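Local structure of mariner Mos1 transposase (4MDB) at residues M72-W77 against E92-A97; V82-L87 against L103-R108; Q121-F126 against N147-P152. The protein moves the Mos1 transposon to a new DNA site by cut-and-paste through this catalytic domain, using two divalent metal ions per subunit. The protein carries 1 engineered substitution. All coordinates share one frame; numbering follows the deposited sequence. Where two conformers were deposited one is given.

Contact 1 of 3, residues M72-W77 against E92-A97; sequences MLCVWW and ETVNAA. Engineered in segment 92-97: Ala96 (natural residue Thr).
A single water joins the backbones of Met72 and Glu92. It donates to Glu92 O at 2.6 Å and accepts from Met72 N at 3.0 Å, spanning the start of the contact where no direct hydrogen bond links strand and loop. The remaining contact is apolar and small, and Val94 carries it: its CG2 methyl sits against two sulfur atoms, 3.7 Å from Cys74 SG and, in the conformer given, 3.6 Å from Met72 SD. These two residues lie two positions apart on strand 69-78, with Leu73 between them, so both side chains point to the same side and present their sulfurs to one methyl branch. Met72 reaches Val94 at about a right angle, CG anti to its backbone N (chi1 -162°); a bend at chi3 then turns CE toward Thr93, 4.0 Å from OG1. Met72 has two deposited conformers, so its SD and CE contacts are less certain than that of Cys74. Val94 N is buried here without a hydrogen-bonding partner. Leu88 packs on Met72, Cys74 and Val94 alike. Beyond Val94 the loop turns into helix 96-113, with Asn95 OD1 as N-cap to Arg98 N; Ala96 in the first turn is an engineered residue. The side chain of Met72 lies about 8 Å from a bound magnesium ion, and the contact joins the loop leading into helix 96-113 to strand 69-78 of the RNase H-like sheet.

Contact 2 of 3, residues V82-L87 against L103-R108; sequences VIYYEL and LINLNR
Leu106 packs against Ile83 and Tyr84 at the closed end of this strand-helix contact, while Asn105 meets Tyr84 and Glu86 at its more open, polar end. On the closed side one methyl does the work: Leu106 CD1 lies 3.7 Å from Ile83 CG2 and 4.0 Å from Tyr84 CB. Two consecutive strand residues can meet the same helix because of a classic beta bulge, in which Ile83 and Tyr84 both face Trp76 of the neighbouring strand. The extra residue turns both side chains toward the helix instead of to alternate faces of the sheet. Leu106 also touches Trp76 and Trp148, which continue the hydrophobic layer.

The other side is partly exposed and looser. With CG anti to the backbone N (chi1 179°), the Tyr84 ring slants across the helix, and one face is overlaid by the peptide joining Asn105 to Leu106. Its hydroxyl passes 3.5 Å from Asn105 CB, and ring and amide planes stand 73° apart. Tyr84 OH donates to Glu86 OE2; the modelled separation is very short and its exact value is doubtful, but the bond would hold the two side chains together along the strand edge. Asn105 ND2 comes only to 3.6 Å from Glu86 OE2, with no hydrogen bond across. The polar ends are instead tied to the preceding helical turn, Glu86 OE1 by Gln102 NE2 and Asn105 OD1 by Gln101 NE2. Segments 82-87 and 103-108 run roughly antiparallel, their axes at 146° and 7.9 Å at closest approach. A helix laid in this way on one face of a mixed sheet, here over its edge strand 81-87, belongs to the RNase H-like fold.

Contact 3 of 3, residues Q121-F126 against N147-P152; sequences QHRVIF and NWEVLP
Ile125 with Glu149 and Phe126 with Val150 form parallel bridges, the two ends of a beta-alpha-beta crossover that runs through helices 132-135 and 137-146. Three backbone bonds hold and flank them. Glu149 N gives to Val124 O at 2.9 Å, Phe126 N to Glu149 O at 2.7 Å, and Leu151 N to Phe126 O at 3.0 Å. Leu151 N is the assured donor to Phe126 O; a water lies 3.0 Å from Phe126 O, but it has more acceptors in reach than protons. Val124 N donates a hydrogen bond to another water, which is only weakly bonded to Asn147 O. That carbonyl has a firmer partner in Arg123 NE, at 3.0 Å and nearly straight (166°); it lies in the guanidinium plane, although the donor stands above the carbonyl plane. An extended arginine chain delivers the group, laying one guanidinium face over Glu149 CB. Glu149 OE1 forms a salt bridge with Arg22 of helix 6-25, while OE2 lies beside Ile125 CG1. Ile125 and Leu151 pack on the Glu149 side of the sheet. On the opposite side, Val124 and Phe126 approach the same side of the Trp148 indole: its six-membered ring meets the Phe126 ring obliquely, planes 49° apart, while Val124 CB stands over the five-membered ring, 3.5 Å from Trp148 CD1.

In the fold
All three contacts serve one mixed sheet of strand order 3-2-1-4-5, the RNase H-like pattern. Contacts 1 and 2 share helix 96-113 and the hairpin of strands 69-78 and 81-87, with Trp76 lying against Leu106. Contact 3 closes the far edge of the sheet, and Phe126 and Trp148 reach back to Leu103, Leu106 and Asn107, so the three meet in one aromatic and aliphatic layer beneath the helix. Contacts 1 and 3 mix buried with exposed residues; contact 2 has buried and partly exposed ones. Chemistry differs too: sulfur, methyl and water in contact 1, hydrophobic packing with a polar fringe in contact 2, backbone bonds with an arginine-carbonyl bond and aromatic packing in contact 3. Contact 1 is nearest the magnesium ions.

Contact 1 of 3, residues M72-W77 against E92-A97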
loop_
_atom_site.group_PDB
_atom_site.type_symbol
_atom_site.label_atom_id
_atom_site.label_comp_id
_atom_site.label_asym_id
_atom_site.label_seq_id
_atom_site.Cartn_x
_atom_site.Cartn_y
_atom_site.Cartn_z
ATOM N N MET A 72 9.633 11.686 -1.173
ATOM C CA MET A 72 8.965 10.426 -1.004
ATOM C C MET A 72 7.472 10.656 -0.818
ATOM O O MET A 72 7.019 11.400 0.060
ATOM C CB MET A 72 9.521 9.710 0.198
ATOM C CG MET A 72 9.198 8.242 0.198
ATOM S SD MET A 72 9.968 7.307 1.524
ATOM C CE MET A 72 11.651 7.518 0.987
ATOM N N LEU A 73 6.720 9.964 -1.648
ATOM C CA LEU A 73 5.266 9.851 -1.491
ATOM C C LEU A 73 5.028 8.656 -0.596
ATOM O O LEU A 73 5.509 7.529 -0.901
ATOM C CB LEU A 73 4.575 9.705 -2.789
ATOM C CG LEU A 73 3.099 9.341 -2.833
ATOM C CD1 LEU A 73 2.227 10.421 -2.240
ATOM C CD2 LEU A 73 2.727 9.054 -4.233
ATOM N N CYS A 74 4.188 8.855 0.419
ATOM C CA CYS A 74 3.742 7.779 1.315
ATOM C C CYS A 74 2.234 7.831 1.232
ATOM O O CYS A 74 1.647 8.835 1.603
ATOM C CB CYS A 74 4.181 8.049 2.709
ATOM S SG CYS A 74 5.981 8.364 2.869
ATOM N N VAL A 75 1.602 6.774 0.773
ATOM C CA VAL A 75 0.155 6.893 0.577
ATOM C C VAL A 75 -0.530 5.627 1.046
ATOM O O VAL A 75 -0.029 4.520 0.862
ATOM C CB VAL A 75 -0.160 7.191 -0.931
ATOM C CG1 VAL A 75 0.461 6.128 -1.844
ATOM C CG2 VAL A 75 -1.628 7.209 -1.240
ATOM N N TRP A 76 -1.752 5.815 1.498
ATOM C CA TRP A 76 -2.619 4.739 2.002
ATOM C C TRP A 76 -4.004 4.887 1.399
ATOM O O TRP A 76 -4.500 5.982 1.289
ATOM C CB TRP A 76 -2.706 4.680 3.521
ATOM C CG TRP A 76 -1.409 4.499 4.191
ATOM C CD1 TRP A 76 -0.839 3.307 4.554
ATOM C CD2 TRP A 76 -0.415 5.502 4.472
ATOM N NE1 TRP A 76 0.414 3.503 5.094
ATOM C CE2 TRP A 76 0.665 4.855 5.083
ATOM C CE3 TRP A 76 -0.386 6.916 4.349
ATOM C CZ2 TRP A 76 1.817 5.546 5.487
ATOM C CZ3 TRP A 76 0.765 7.592 4.734
ATOM C CH2 TRP A 76 1.825 6.898 5.300
ATOM N N TRP A 77 -4.608 3.754 1.048
ATOM C CA TRP A 77 -5.840 3.736 0.276
ATOM C C TRP A 77 -6.615 2.467 0.446
ATOM O O TRP A 77 -6.088 1.489 0.966
ATOM C CB TRP A 77 -5.579 4.024 -1.174
ATOM C CG TRP A 77 -4.672 3.012 -1.879
ATOM C CD1 TRP A 77 -3.335 2.889 -1.711
ATOM C CD2 TRP A 77 -5.053 2.012 -2.838
ATOM N NE1 TRP A 77 -2.846 1.890 -2.528
ATOM C CE2 TRP A 77 -3.867 1.352 -3.251
ATOM C CE3 TRP A 77 -6.248 1.644 -3.429
ATOM C CZ2 TRP A 77 -3.892 0.299 -4.195
ATOM C CZ3 TRP A 77 -6.271 0.670 -4.386
ATOM C CH2 TRP A 77 -5.095 -0.011 -4.770
ATOM N N GLU A 92 14.398 13.429 2.396
ATOM C CA GLU A 92 14.103 12.791 3.701
ATOM C C GLU A 92 13.366 11.453 3.495
ATOM O O GLU A 92 12.627 11.255 2.525
ATOM C CB GLU A 92 13.455 13.810 4.677
ATOM C CG GLU A 92 12.133 13.532 5.391
ATOM C CD GLU A 92 11.484 14.837 5.917
ATOM O OE1 GLU A 92 12.254 15.742 6.334
ATOM O OE2 GLU A 92 10.221 14.993 5.894
ATOM N N THR A 93 13.662 10.527 4.391
ATOM C CA THR A 93 13.316 9.134 4.254
ATOM C C THR A 93 12.334 8.818 5.400
ATOM O O THR A 93 12.217 9.582 6.350
ATOM C CB THR A 93 14.639 8.322 4.394
ATOM O OG1 THR A 93 14.532 7.078 3.698
ATOM C CG2 THR A 93 15.038 8.129 5.861
ATOM N N VAL A 94 11.591 7.730 5.269
ATOM C CA VAL A 94 10.797 7.161 6.375
ATOM C C VAL A 94 11.607 6.270 7.326
ATOM O O VAL A 94 12.112 5.221 6.948
ATOM C CB VAL A 94 9.676 6.285 5.799
ATOM C CG1 VAL A 94 8.902 5.587 6.914
ATOM C CG2 VAL A 94 8.769 7.170 4.950
ATOM N N ASN A 95 11.695 6.692 8.567
ATOM C CA ASN A 95 12.297 5.879 9.622
ATOM C C ASN A 95 11.202 5.388 10.579
ATOM O O ASN A 95 10.010 5.747 10.415
ATOM C CB ASN A 95 13.355 6.683 10.377
ATOM C CG ASN A 95 12.816 7.966 10.998
ATOM O OD1 ASN A 95 11.629 8.131 11.215
ATOM N ND2 ASN A 95 13.730 8.890 11.312
ATOM N N ALA A 96 11.618 4.646 11.599
ATOM C CA ALA A 96 10.679 4.098 12.587
ATOM C C ALA A 96 9.716 5.160 13.209
ATOM O O ALA A 96 8.463 4.947 13.263
ATOM C CB ALA A 96 11.463 3.303 13.637
ATOM N N ALA A 97 10.243 6.322 13.643
ATOM C CA ALA A 97 9.439 7.323 14.321
ATOM C C ALA A 97 8.456 8.011 13.387
ATOM O O ALA A 97 7.315 8.337 13.764
ATOM C CB ALA A 97 10.335 8.382 15.005
HETATM O O HOH W 1 11.612 12.871 0.713
#

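Contact 2 of 3, residues V82-L87 against L103-R108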
loop_
_atom_site.group_PDB
_atom_site.type_symbol
_atom_site.label_atom_id
_atom_site.label_comp_id
_atom_site.label_asym_id
_atom_site.label_seq_id
_atom_site.Cartn_x
_atom_site.Cartn_y
_atom_site.Cartn_z
ATOM N N VAL A 82 -8.149 7.094 -2.006
ATOM C CA VAL A 82 -7.068 7.469 -1.150
ATOM C C VAL A 82 -7.533 7.988 0.198
ATOM O O VAL A 82 -8.411 8.921 0.239
ATOM C CB VAL A 82 -6.146 8.506 -1.891
ATOM C CG1 VAL A 82 -5.136 9.052 -0.934
ATOM C CG2 VAL A 82 -5.555 7.839 -3.126
ATOM N N ILE A 83 -7.018 7.455 1.284
ATOM C CA ILE A 83 -7.374 7.851 2.635
ATOM C C ILE A 83 -6.513 9.019 3.114
ATOM O O ILE A 83 -7.001 10.015 3.661
ATOM C CB ILE A 83 -7.379 6.640 3.592
ATOM C CG1 ILE A 83 -8.397 5.578 3.097
ATOM C CG2 ILE A 83 -7.689 7.025 5.039
ATOM C CD1 ILE A 83 -8.132 4.168 3.577
ATOM N N TYR A 84 -5.186 8.912 2.925
ATOM C CA TYR A 84 -4.251 9.780 3.534
ATOM C C TYR A 84 -2.972 9.653 2.759
ATOM O O TYR A 84 -2.659 8.590 2.281
ATOM C CB TYR A 84 -4.013 9.443 4.970
ATOM C CG TYR A 84 -3.004 10.307 5.673
ATOM C CD1 TYR A 84 -3.266 11.650 5.880
ATOM C CD2 TYR A 84 -1.769 9.832 6.086
ATOM C CE1 TYR A 84 -2.374 12.458 6.589
ATOM C CE2 TYR A 84 -0.890 10.620 6.803
ATOM C CZ TYR A 84 -1.196 11.938 7.021
ATOM O OH TYR A 84 -0.267 12.710 7.648
ATOM N N TYR A 85 -2.267 10.735 2.542
ATOM C CA TYR A 85 -0.863 10.645 2.058
ATOM C C TYR A 85 -0.006 11.762 2.589
ATOM O O TYR A 85 -0.514 12.820 3.023
ATOM C CB TYR A 85 -0.816 10.611 0.531
ATOM C CG TYR A 85 -0.973 11.947 -0.192
ATOM C CD1 TYR A 85 -2.223 12.413 -0.579
ATOM C CD2 TYR A 85 0.145 12.712 -0.521
ATOM C CE1 TYR A 85 -2.365 13.621 -1.260
ATOM C CE2 TYR A 85 0.016 13.938 -1.168
ATOM C CZ TYR A 85 -1.227 14.376 -1.559
ATOM O OH TYR A 85 -1.354 15.588 -2.181
ATOM N N GLU A 86 1.286 11.483 2.603
ATOM C CA GLU A 86 2.317 12.514 2.902
ATOM C C GLU A 86 3.341 12.548 1.808
ATOM O O GLU A 86 3.700 11.507 1.219
ATOM C CB GLU A 86 2.956 12.238 4.253
ATOM C CG GLU A 86 2.051 12.378 5.455
ATOM C CD GLU A 86 2.754 12.148 6.766
ATOM O OE1 GLU A 86 4.018 11.956 6.736
ATOM O OE2 GLU A 86 2.078 12.048 7.838
ATOM N N LEU A 87 3.821 13.763 1.506
ATOM C CA LEU A 87 4.923 13.953 0.605
ATOM C C LEU A 87 6.043 14.529 1.497
ATOM O O LEU A 87 5.880 15.559 2.225
ATOM C CB LEU A 87 4.504 14.828 -0.550
ATOM C CG LEU A 87 5.463 14.981 -1.726
ATOM C CD1 LEU A 87 5.552 13.747 -2.639
ATOM C CD2 LEU A 87 5.127 16.218 -2.523
ATOM N N LEU A 103 1.099 6.356 10.859
ATOM C CA LEU A 103 0.008 5.429 11.149
ATOM C C LEU A 103 -1.009 6.107 12.033
ATOM O O LEU A 103 -2.205 5.942 11.834
ATOM C CB LEU A 103 0.487 4.155 11.766
ATOM C CG LEU A 103 1.421 3.234 10.962
ATOM C CD1 LEU A 103 1.828 2.080 11.801
ATOM C CD2 LEU A 103 0.684 2.743 9.742
ATOM N N ILE A 104 -0.503 6.844 13.037
ATOM C CA ILE A 104 -1.424 7.613 13.901
ATOM C C ILE A 104 -2.233 8.654 13.124
ATOM O O ILE A 104 -3.435 8.780 13.314
ATOM C CB ILE A 104 -0.669 8.194 15.094
ATOM C CG1 ILE A 104 -0.257 7.059 16.033
ATOM C CG2 ILE A 104 -1.498 9.279 15.804
ATOM C CD1 ILE A 104 0.875 7.405 16.997
ATOM N N ASN A 105 -1.620 9.401 12.211
ATOM C CA ASN A 105 -2.321 10.343 11.393
ATOM C C ASN A 105 -3.297 9.673 10.418
ATOM O O ASN A 105 -4.347 10.144 10.164
ATOM C CB ASN A 105 -1.310 11.169 10.623
ATOM C CG ASN A 105 -0.446 11.988 11.548
ATOM O OD1 ASN A 105 -0.837 12.201 12.662
ATOM N ND2 ASN A 105 0.728 12.444 11.101
ATOM N N LEU A 106 -2.892 8.521 9.876
ATOM C CA LEU A 106 -3.718 7.770 8.967
ATOM C C LEU A 106 -4.994 7.344 9.692
ATOM O O LEU A 106 -6.045 7.383 9.100
ATOM C CB LEU A 106 -2.960 6.486 8.446
ATOM C CG LEU A 106 -3.820 5.369 7.779
ATOM C CD1 LEU A 106 -4.530 5.800 6.549
ATOM C CD2 LEU A 106 -2.885 4.211 7.286
ATOM N N ASN A 107 -4.880 6.929 10.946
ATOM C CA ASN A 107 -6.022 6.484 11.729
ATOM C C ASN A 107 -6.985 7.689 11.882
ATOM O O ASN A 107 -8.194 7.507 11.819
ATOM C CB ASN A 107 -5.558 5.978 13.096
ATOM C CG ASN A 107 -6.681 5.517 13.963
ATOM O OD1 ASN A 107 -6.923 6.048 15.103
ATOM N ND2 ASN A 107 -7.390 4.623 13.484
ATOM N N ARG A 108 -6.462 8.875 12.087
ATOM C CA ARG A 108 -7.334 10.056 12.164
ATOM C C ARG A 108 -8.110 10.286 10.862
ATOM O O ARG A 108 -9.328 10.474 10.885
ATOM C CB ARG A 108 -6.512 11.295 12.536
ATOM C CG ARG A 108 -5.905 11.299 13.922
ATOM C CD ARG A 108 -5.896 12.794 14.310
ATOM N NE ARG A 108 -5.237 13.080 15.565
ATOM C CZ ARG A 108 -5.408 14.209 16.252
ATOM N NH1 ARG A 108 -6.251 15.161 15.820
ATOM N NH2 ARG A 108 -4.740 14.383 17.391
#

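Contact 3 of 3, residues Q121-F126 against N147-P152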
loop_
_atom_site.group_PDB
_atom_site.type_symbol
_atom_site.label_atom_id
_atom_site.label_comp_id
_atom_site.label_asym_id
_atom_site.label_seq_id
_atom_site.Cartn_x
_atom_site.Cartn_y
_atom_site.Cartn_z
ATOM N N GLN A 121 -17.586 -0.915 13.602
ATOM C CA GLN A 121 -18.360 -2.032 13.119
ATOM C C GLN A 121 -17.446 -2.865 12.322
ATOM O O GLN A 121 -17.829 -3.947 11.917
ATOM C CB GLN A 121 -19.487 -1.595 12.233
ATOM C CG GLN A 121 -19.974 -0.210 12.500
ATOM C CD GLN A 121 -21.216 0.041 11.736
ATOM O OE1 GLN A 121 -21.207 0.097 10.503
ATOM N NE2 GLN A 121 -22.317 0.119 12.456
ATOM N N HIS A 122 -16.233 -2.341 12.066
ATOM C CA HIS A 122 -15.414 -3.006 11.060
ATOM C C HIS A 122 -13.928 -2.827 11.350
ATOM O O HIS A 122 -13.416 -1.708 11.351
ATOM C CB HIS A 122 -15.745 -2.473 9.663
ATOM C CG HIS A 122 -16.708 -3.330 8.902
ATOM N ND1 HIS A 122 -16.436 -3.817 7.642
ATOM C CD2 HIS A 122 -17.940 -3.788 9.225
ATOM C CE1 HIS A 122 -17.460 -4.537 7.219
ATOM N NE2 HIS A 122 -18.387 -4.535 8.161
ATOM N N ARG A 123 -13.241 -3.938 11.595
ATOM C CA ARG A 123 -11.818 -3.908 11.882
ATOM C C ARG A 123 -10.996 -3.744 10.621
ATOM O O ARG A 123 -11.247 -4.396 9.613
ATOM C CB ARG A 123 -11.441 -5.223 12.574
ATOM C CG ARG A 123 -10.034 -5.283 13.053
ATOM C CD ARG A 123 -9.699 -6.621 13.647
ATOM N NE ARG A 123 -8.363 -6.578 14.272
ATOM C CZ ARG A 123 -7.698 -7.649 14.719
ATOM N NH1 ARG A 123 -8.188 -8.891 14.568
ATOM N NH2 ARG A 123 -6.507 -7.528 15.300
ATOM N N VAL A 124 -10.040 -2.853 10.712
ATOM C CA VAL A 124 -9.118 -2.573 9.624
ATOM C C VAL A 124 -8.243 -3.801 9.421
ATOM O O VAL A 124 -7.664 -4.341 10.384
ATOM C CB VAL A 124 -8.271 -1.339 9.869
ATOM C CG1 VAL A 124 -7.148 -1.261 8.817
ATOM C CG2 VAL A 124 -9.187 -0.099 9.967
ATOM N N ILE A 125 -8.049 -4.184 8.158
ATOM C CA ILE A 125 -7.085 -5.145 7.793
ATOM C C ILE A 125 -5.977 -4.357 7.051
ATOM O O ILE A 125 -6.244 -3.857 5.976
ATOM C CB ILE A 125 -7.662 -6.260 6.925
ATOM C CG1 ILE A 125 -8.712 -7.044 7.710
ATOM C CG2 ILE A 125 -6.571 -7.182 6.357
ATOM C CD1 ILE A 125 -9.472 -8.047 6.901
ATOM N N PHE A 126 -4.756 -4.412 7.503
ATOM C CA PHE A 126 -3.714 -3.518 6.995
ATOM C C PHE A 126 -2.725 -4.319 6.192
ATOM O O PHE A 126 -2.157 -5.314 6.674
ATOM C CB PHE A 126 -2.996 -2.819 8.151
ATOM C CG PHE A 126 -2.154 -1.643 7.781
ATOM C CD1 PHE A 126 -2.683 -0.580 7.133
ATOM C CD2 PHE A 126 -0.808 -1.598 8.146
ATOM C CE1 PHE A 126 -1.944 0.548 6.862
ATOM C CE2 PHE A 126 -0.045 -0.472 7.846
ATOM C CZ PHE A 126 -0.659 0.595 7.207
ATOM N N ASN A 147 -4.973 -1.815 16.736
ATOM C CA ASN A 147 -5.583 -3.135 16.607
ATOM C C ASN A 147 -6.134 -3.396 15.225
ATOM O O ASN A 147 -7.227 -3.904 15.013
ATOM C CB ASN A 147 -6.596 -3.397 17.678
ATOM C CG ASN A 147 -6.631 -4.878 18.032
ATOM O OD1 ASN A 147 -7.552 -5.574 17.701
ATOM N ND2 ASN A 147 -5.594 -5.355 18.550
ATOM N N TRP A 148 -5.320 -3.045 14.259
ATOM C CA TRP A 148 -5.504 -3.455 12.888
ATOM C C TRP A 148 -4.913 -4.817 12.735
ATOM O O TRP A 148 -3.820 -5.111 13.261
ATOM C CB TRP A 148 -4.814 -2.455 11.977
ATOM C CG TRP A 148 -5.351 -1.001 12.074
ATOM C CD1 TRP A 148 -6.513 -0.551 12.744
ATOM C CD2 TRP A 148 -4.779 0.163 11.484
ATOM N NE1 TRP A 148 -6.639 0.761 12.590
ATOM C CE2 TRP A 148 -5.604 1.252 11.831
ATOM C CE3 TRP A 148 -3.659 0.390 10.682
ATOM C CZ2 TRP A 148 -5.364 2.545 11.389
ATOM C CZ3 TRP A 148 -3.397 1.742 10.264
ATOM C CH2 TRP A 148 -4.243 2.782 10.639
ATOM N N GLU A 149 -5.590 -5.620 11.961
ATOM C CA GLU A 149 -5.054 -6.917 11.604
ATOM C C GLU A 149 -4.001 -6.741 10.510
ATOM O O GLU A 149 -4.328 -6.256 9.427
ATOM C CB GLU A 149 -6.203 -7.778 11.107
ATOM C CG GLU A 149 -5.669 -9.172 10.961
ATOM C CD GLU A 149 -6.588 -10.134 10.281
ATOM O OE1 GLU A 149 -6.011 -11.232 9.934
ATOM O OE2 GLU A 149 -7.781 -9.815 10.066
ATOM N N VAL A 150 -2.771 -7.188 10.766
ATOM C CA VAL A 150 -1.695 -7.046 9.817
ATOM C C VAL A 150 -1.615 -8.309 8.944
ATOM O O VAL A 150 -1.436 -9.442 9.424
ATOM C CB VAL A 150 -0.387 -6.733 10.522
ATOM C CG1 VAL A 150 0.751 -6.621 9.522
ATOM C CG2 VAL A 150 -0.548 -5.446 11.288
ATOM N N LEU A 151 -1.842 -8.119 7.667
ATOM C CA LEU A 151 -1.835 -9.211 6.719
ATOM C C LEU A 151 -0.405 -9.628 6.431
ATOM O O LEU A 151 0.486 -8.827 6.385
ATOM C CB LEU A 151 -2.589 -8.709 5.458
ATOM C CG LEU A 151 -3.642 -9.549 4.825
ATOM C CD1 LEU A 151 -4.737 -10.165 5.699
ATOM C CD2 LEU A 151 -4.200 -8.905 3.582
ATOM N N PRO A 152 -0.180 -10.953 6.248
ATOM C CA PRO A 152 1.112 -11.455 5.840
ATOM C C PRO A 152 1.451 -10.945 4.450
ATOM O O PRO A 152 0.554 -10.758 3.647
ATOM C CB PRO A 152 0.906 -12.960 5.767
ATOM C CG PRO A 152 -0.487 -13.204 5.855
ATOM C CD PRO A 152 -1.176 -11.995 6.456
HETATM O O HOH W 2 -9.531 -1.825 13.470
HETATM O O HOH W 3 0.587 -6.231 6.077
#